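Local coordinates for periplasmic binding protein/LacI transcriptional regulator (Burkholderia graminis C4D1M, PDB 5HQJ) that binds D-arabinose between its two lobes and probably serves as the sugar-binding component of an ABC transporter, at residues N132-K145 with E167-Y179. Numbering follows the deposited sequence.
Sequences NEQAGATMAETMGK and ERIAGIKKGLAKY. With 64K (alpha-D-arabinopyranose), chain B.
Asn132 OD1 is gripped side-on by two nitrogens of Arg168. It takes bonds from Arg168 NE at 2.8 Å and Arg168 NH2 at 2.9 Å. OD1 lies in the guanidinium plane, but both nitrogens approach from the same face of the amide. These bonds, with those to the sugar, probably hold the guanidinium in its rotation. Arg168 NH2 also gives a nearly straight 2.7 Å bond to O2 of the arabinopyranose, and Arg168 NH1 bonds its O3. Asn132 is thus a second-shell residue that positions a sugar-binding arginine. A water joins Asn132 ND2 to Glu167 OE1.

The two helices pack very closely, with axes 6.4 Å apart at a crossing angle of -40°. Gly136 and Gly171 face each other, their CA atoms 4.1 Å apart. Having no side chains, they let the backbones meet through CA-H...O contacts, such as Gly136 CA to Arg168 O. Ala140 fits as a knob among Gly171, Ile172, Gly175 and Leu176. At the outer edge Glu133 OE2 forms a 2.8 Å salt bridge with Lys174 NZ, whose chain bends at chi3 (-60°) to get there. Toward the C-terminal ends of the two segments, Gly144 CA sits over one face of the Tyr179 ring, 3.8 Å from its centroid, in a CH-pi contact.

Phe246 makes a cation-pi contact with Arg168, and Val217 O accepts a hydrogen bond from Arg168 NH1. Met139, Ile172 and Leu176 rest on Phe215 of strand 211-216. The pair therefore lies side by side against the sheet containing strands 150-156, 211-216 and 242-246, with Arg168 at the sugar site.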
loop_
_atom_site.group_PDB
_atom_site.type_symbol
_atom_site.label_atom_id
_atom_site.label_comp_id
_atom_site.label_asym_id
_atom_site.label_seq_id
_atom_site.Cartn_x
_atom_site.Cartn_y
_atom_site.Cartn_z
ATOM N N ASN A 132 8.384 -2.276 3.345
ATOM C CA ASN A 132 7.471 -1.408 4.077
ATOM C C ASN A 132 8.024 -0.990 5.415
ATOM O O ASN A 132 7.851 0.157 5.814
ATOM C CB ASN A 132 6.132 -2.089 4.197
ATOM C CG ASN A 132 5.376 -2.050 2.902
ATOM O OD1 ASN A 132 4.885 -0.994 2.485
ATOM N ND2 ASN A 132 5.281 -3.194 2.238
ATOM N N GLU A 133 8.777 -1.856 6.078
ATOM C CA GLU A 133 9.406 -1.404 7.316
ATOM C C GLU A 133 10.424 -0.308 6.977
ATOM O O GLU A 133 10.474 0.714 7.657
ATOM C CB GLU A 133 10.063 -2.551 8.094
ATOM C CG GLU A 133 10.596 -2.081 9.445
ATOM C CD GLU A 133 10.915 -3.214 10.403
ATOM O OE1 GLU A 133 10.382 -4.329 10.222
ATOM O OE2 GLU A 133 11.697 -2.980 11.348
ATOM N N GLN A 134 11.221 -0.466 5.911
ATOM C CA GLN A 134 12.185 0.573 5.559
ATOM C C GLN A 134 11.477 1.881 5.186
ATOM O O GLN A 134 11.971 2.971 5.475
ATOM C CB GLN A 134 13.118 0.129 4.389
ATOM C CG GLN A 134 14.116 1.197 3.949
ATOM C CD GLN A 134 15.025 1.653 5.077
ATOM O OE1 GLN A 134 15.030 2.826 5.454
ATOM N NE2 GLN A 134 15.810 0.728 5.613
ATOM N N ALA A 135 10.330 1.793 4.525
ATOM C CA ALA A 135 9.615 3.028 4.231
ATOM C C ALA A 135 9.220 3.757 5.542
ATOM O O ALA A 135 9.266 4.980 5.632
ATOM C CB ALA A 135 8.387 2.741 3.401
ATOM N N GLY A 136 8.766 3.000 6.552
ATOM C CA GLY A 136 8.470 3.600 7.873
ATOM C C GLY A 136 9.668 4.238 8.516
ATOM O O GLY A 136 9.623 5.359 9.038
ATOM N N ALA A 137 10.771 3.503 8.483
ATOM C CA ALA A 137 12.014 4.039 8.967
ATOM C C ALA A 137 12.394 5.371 8.300
ATOM O O ALA A 137 12.790 6.300 8.957
ATOM C CB ALA A 137 13.137 2.976 8.760
ATOM N N THR A 138 12.257 5.464 6.987
ATOM C CA THR A 138 12.530 6.691 6.275
ATOM C C THR A 138 11.609 7.841 6.684
ATOM O O THR A 138 12.042 8.954 6.840
ATOM C CB THR A 138 12.418 6.444 4.768
ATOM O OG1 THR A 138 13.430 5.514 4.382
ATOM C CG2 THR A 138 12.582 7.710 3.945
HETATM N N MSE A 139 10.329 7.567 6.843
HETATM C CA MSE A 139 9.399 8.564 7.353
HETATM C C MSE A 139 9.803 9.077 8.718
HETATM O O MSE A 139 9.742 10.278 9.002
HETATM C CB MSE A 139 8.007 7.952 7.422
HETATM C CG MSE A 139 7.366 7.724 6.079
HETATM SE SE MSE A 139 5.518 7.072 6.395
HETATM C CE MSE A 139 4.449 8.665 6.101
ATOM N N ALA A 140 10.242 8.170 9.573
ATOM C CA ALA A 140 10.677 8.565 10.897
ATOM C C ALA A 140 11.878 9.517 10.855
ATOM O O ALA A 140 11.936 10.482 11.632
ATOM C CB ALA A 140 10.998 7.332 11.747
ATOM N N GLU A 141 12.845 9.231 9.978
ATOM C CA GLU A 141 14.000 10.123 9.846
ATOM C C GLU A 141 13.559 11.475 9.316
ATOM O O GLU A 141 14.003 12.526 9.798
ATOM C CB GLU A 141 15.046 9.518 8.921
ATOM C CG GLU A 141 15.561 8.195 9.395
ATOM C CD GLU A 141 16.190 7.347 8.296
ATOM O OE1 GLU A 141 16.663 6.235 8.612
ATOM O OE2 GLU A 141 16.202 7.773 7.123
ATOM N N THR A 142 12.697 11.459 8.306
ATOM C CA THR A 142 12.192 12.685 7.742
ATOM C C THR A 142 11.507 13.527 8.833
ATOM O O THR A 142 11.736 14.744 8.997
ATOM C CB THR A 142 11.215 12.405 6.599
ATOM O OG1 THR A 142 11.863 11.695 5.508
ATOM C CG2 THR A 142 10.638 13.721 6.095
HETATM N N MSE A 143 10.620 12.888 9.600
HETATM C CA MSE A 143 9.949 13.582 10.666
HETATM C C MSE A 143 10.896 14.109 11.751
HETATM O O MSE A 143 10.758 15.231 12.211
HETATM C CB MSE A 143 8.899 12.648 11.297
HETATM C CG MSE A 143 8.061 13.336 12.373
HETATM SE SE MSE A 143 6.763 14.573 11.582
HETATM C CE MSE A 143 5.426 13.342 10.856
ATOM N N GLY A 144 11.850 13.280 12.167
ATOM C CA GLY A 144 12.758 13.629 13.234
ATOM C C GLY A 144 13.582 14.843 12.869
ATOM O O GLY A 144 13.762 15.740 13.688
ATOM N N LYS A 145 14.023 14.891 11.624
ATOM C CA LYS A 145 14.773 16.039 11.115
ATOM C C LYS A 145 13.854 17.265 11.071
ATOM O O LYS A 145 14.178 18.343 11.604
ATOM C CB LYS A 145 15.354 15.699 9.749
ATOM C CG LYS A 145 16.273 16.737 9.145
ATOM C CD LYS A 145 16.813 16.199 7.817
ATOM C CE LYS A 145 17.934 17.045 7.235
ATOM N NZ LYS A 145 17.533 18.455 6.992
ATOM N N GLU A 167 3.946 -3.113 9.144
ATOM C CA GLU A 167 5.363 -2.942 8.982
ATOM C C GLU A 167 5.765 -1.476 8.896
ATOM O O GLU A 167 6.775 -1.090 9.447
ATOM C CB GLU A 167 5.815 -3.702 7.741
ATOM C CG GLU A 167 5.766 -5.206 8.006
ATOM C CD GLU A 167 5.989 -6.051 6.766
ATOM O OE1 GLU A 167 5.777 -5.535 5.659
ATOM O OE2 GLU A 167 6.366 -7.233 6.896
ATOM N N ARG A 168 4.985 -0.678 8.184
ATOM C CA ARG A 168 5.243 0.742 8.085
ATOM C C ARG A 168 5.231 1.346 9.481
ATOM O O ARG A 168 6.084 2.148 9.858
ATOM C CB ARG A 168 4.184 1.452 7.218
ATOM C CG ARG A 168 4.296 1.042 5.759
ATOM C CD ARG A 168 3.135 1.582 4.906
ATOM N NE ARG A 168 3.153 0.867 3.644
ATOM C CZ ARG A 168 2.204 0.896 2.728
ATOM N NH1 ARG A 168 1.130 1.678 2.869
ATOM N NH2 ARG A 168 2.343 0.176 1.608
ATOM N N ILE A 169 4.212 0.999 10.244
ATOM C CA ILE A 169 4.150 1.495 11.626
ATOM C C ILE A 169 5.361 1.063 12.484
ATOM O O ILE A 169 5.973 1.850 13.260
ATOM C CB ILE A 169 2.841 1.027 12.323
ATOM C CG1 ILE A 169 1.611 1.583 11.599
ATOM C CG2 ILE A 169 2.790 1.438 13.818
ATOM C CD1 ILE A 169 0.295 0.926 12.035
ATOM N N ALA A 170 5.731 -0.202 12.377
ATOM C CA ALA A 170 6.907 -0.695 13.100
ATOM C C ALA A 170 8.186 0.039 12.696
ATOM O O ALA A 170 8.995 0.371 13.558
ATOM C CB ALA A 170 7.024 -2.170 12.900
ATOM N N GLY A 171 8.343 0.322 11.408
ATOM C CA GLY A 171 9.462 1.130 10.954
ATOM C C GLY A 171 9.494 2.535 11.530
ATOM O O GLY A 171 10.540 3.028 11.956
ATOM N N ILE A 172 8.347 3.195 11.578
ATOM C CA ILE A 172 8.258 4.506 12.195
ATOM C C ILE A 172 8.636 4.423 13.658
ATOM O O ILE A 172 9.434 5.243 14.097
ATOM C CB ILE A 172 6.826 5.118 12.055
ATOM C CG1 ILE A 172 6.444 5.373 10.571
ATOM C CG2 ILE A 172 6.706 6.360 12.900
ATOM C CD1 ILE A 172 4.971 5.649 10.337
ATOM N N LYS A 173 8.046 3.504 14.421
ATOM C CA LYS A 173 8.273 3.479 15.851
ATOM C C LYS A 173 9.750 3.131 16.129
ATOM O O LYS A 173 10.368 3.750 16.968
ATOM C CB LYS A 173 7.298 2.525 16.540
ATOM C CG LYS A 173 5.904 3.062 16.498
ATOM C CD LYS A 173 4.906 2.203 17.312
ATOM C CE LYS A 173 3.571 2.912 17.529
ATOM N NZ LYS A 173 2.712 2.028 18.402
ATOM N N LYS A 174 10.323 2.183 15.413
ATOM C CA LYS A 174 11.750 1.851 15.638
ATOM C C LYS A 174 12.655 3.045 15.291
ATOM O O LYS A 174 13.581 3.373 16.045
ATOM C CB LYS A 174 12.130 0.608 14.836
ATOM C CG LYS A 174 13.492 0.043 15.151
ATOM C CD LYS A 174 13.849 -1.111 14.220
ATOM C CE LYS A 174 12.854 -2.252 14.324
ATOM N NZ LYS A 174 13.335 -3.463 13.611
ATOM N N GLY A 175 12.369 3.739 14.196
ATOM C CA GLY A 175 13.138 4.905 13.776
ATOM C C GLY A 175 13.017 6.063 14.747
ATOM O O GLY A 175 13.989 6.727 15.095
ATOM N N LEU A 176 11.812 6.331 15.234
ATOM C CA LEU A 176 11.608 7.434 16.183
ATOM C C LEU A 176 12.284 7.229 17.534
ATOM O O LEU A 176 12.509 8.186 18.239
ATOM C CB LEU A 176 10.127 7.689 16.398
ATOM C CG LEU A 176 9.381 8.342 15.227
ATOM C CD1 LEU A 176 7.924 8.516 15.629
ATOM C CD2 LEU A 176 9.957 9.688 14.836
ATOM N N ALA A 177 12.600 5.984 17.865
ATOM C CA ALA A 177 13.281 5.650 19.102
ATOM C C ALA A 177 14.610 6.358 19.217
ATOM O O ALA A 177 15.097 6.539 20.327
ATOM C CB ALA A 177 13.461 4.142 19.156
ATOM N N LYS A 178 15.190 6.769 18.108
ATOM C CA LYS A 178 16.426 7.561 18.113
ATOM C C LYS A 178 16.284 8.983 18.695
ATOM O O LYS A 178 17.292 9.621 19.048
ATOM C CB LYS A 178 16.946 7.635 16.677
ATOM C CG LYS A 178 17.360 6.251 16.153
ATOM C CD LYS A 178 17.832 6.303 14.711
ATOM C CE LYS A 178 18.305 4.939 14.243
ATOM N NZ LYS A 178 18.667 4.913 12.812
ATOM N N TYR A 179 15.050 9.478 18.798
ATOM C CA TYR A 179 14.766 10.870 19.167
ATOM C C TYR A 179 14.035 10.886 20.506
ATOM O O TYR A 179 12.820 10.661 20.553
ATOM C CB TYR A 179 13.899 11.606 18.083
ATOM C CG TYR A 179 14.485 11.580 16.693
ATOM C CD1 TYR A 179 15.444 12.519 16.344
ATOM C CD2 TYR A 179 14.113 10.655 15.747
ATOM C CE1 TYR A 179 16.014 12.534 15.089
ATOM C CE2 TYR A 179 14.691 10.654 14.473
ATOM C CZ TYR A 179 15.641 11.601 14.158
ATOM O OH TYR A 179 16.221 11.633 12.909
HETATM O O2 64K B . 0.319 -0.108 -0.166
HETATM C C2 64K B . -0.993 0.251 0.385
HETATM C C3 64K B . -1.290 1.652 -0.043
HETATM O O3 64K B . -0.511 2.536 0.731
HETATM C C4 64K B . -2.744 2.034 0.211
HETATM O O4 64K B . -3.037 2.132 1.617
HETATM C C5 64K B . -3.629 1.018 -0.355
HETATM O O5 64K B . -3.382 -0.243 0.315
HETATM C C1 64K B . -2.038 -0.692 -0.141
HETATM O O1 64K B . -1.801 -1.944 0.377
HETATM O O HOH W 1 6.974 -5.477 2.962
HETATM O O HOH W 2 16.470 4.867 11.566
#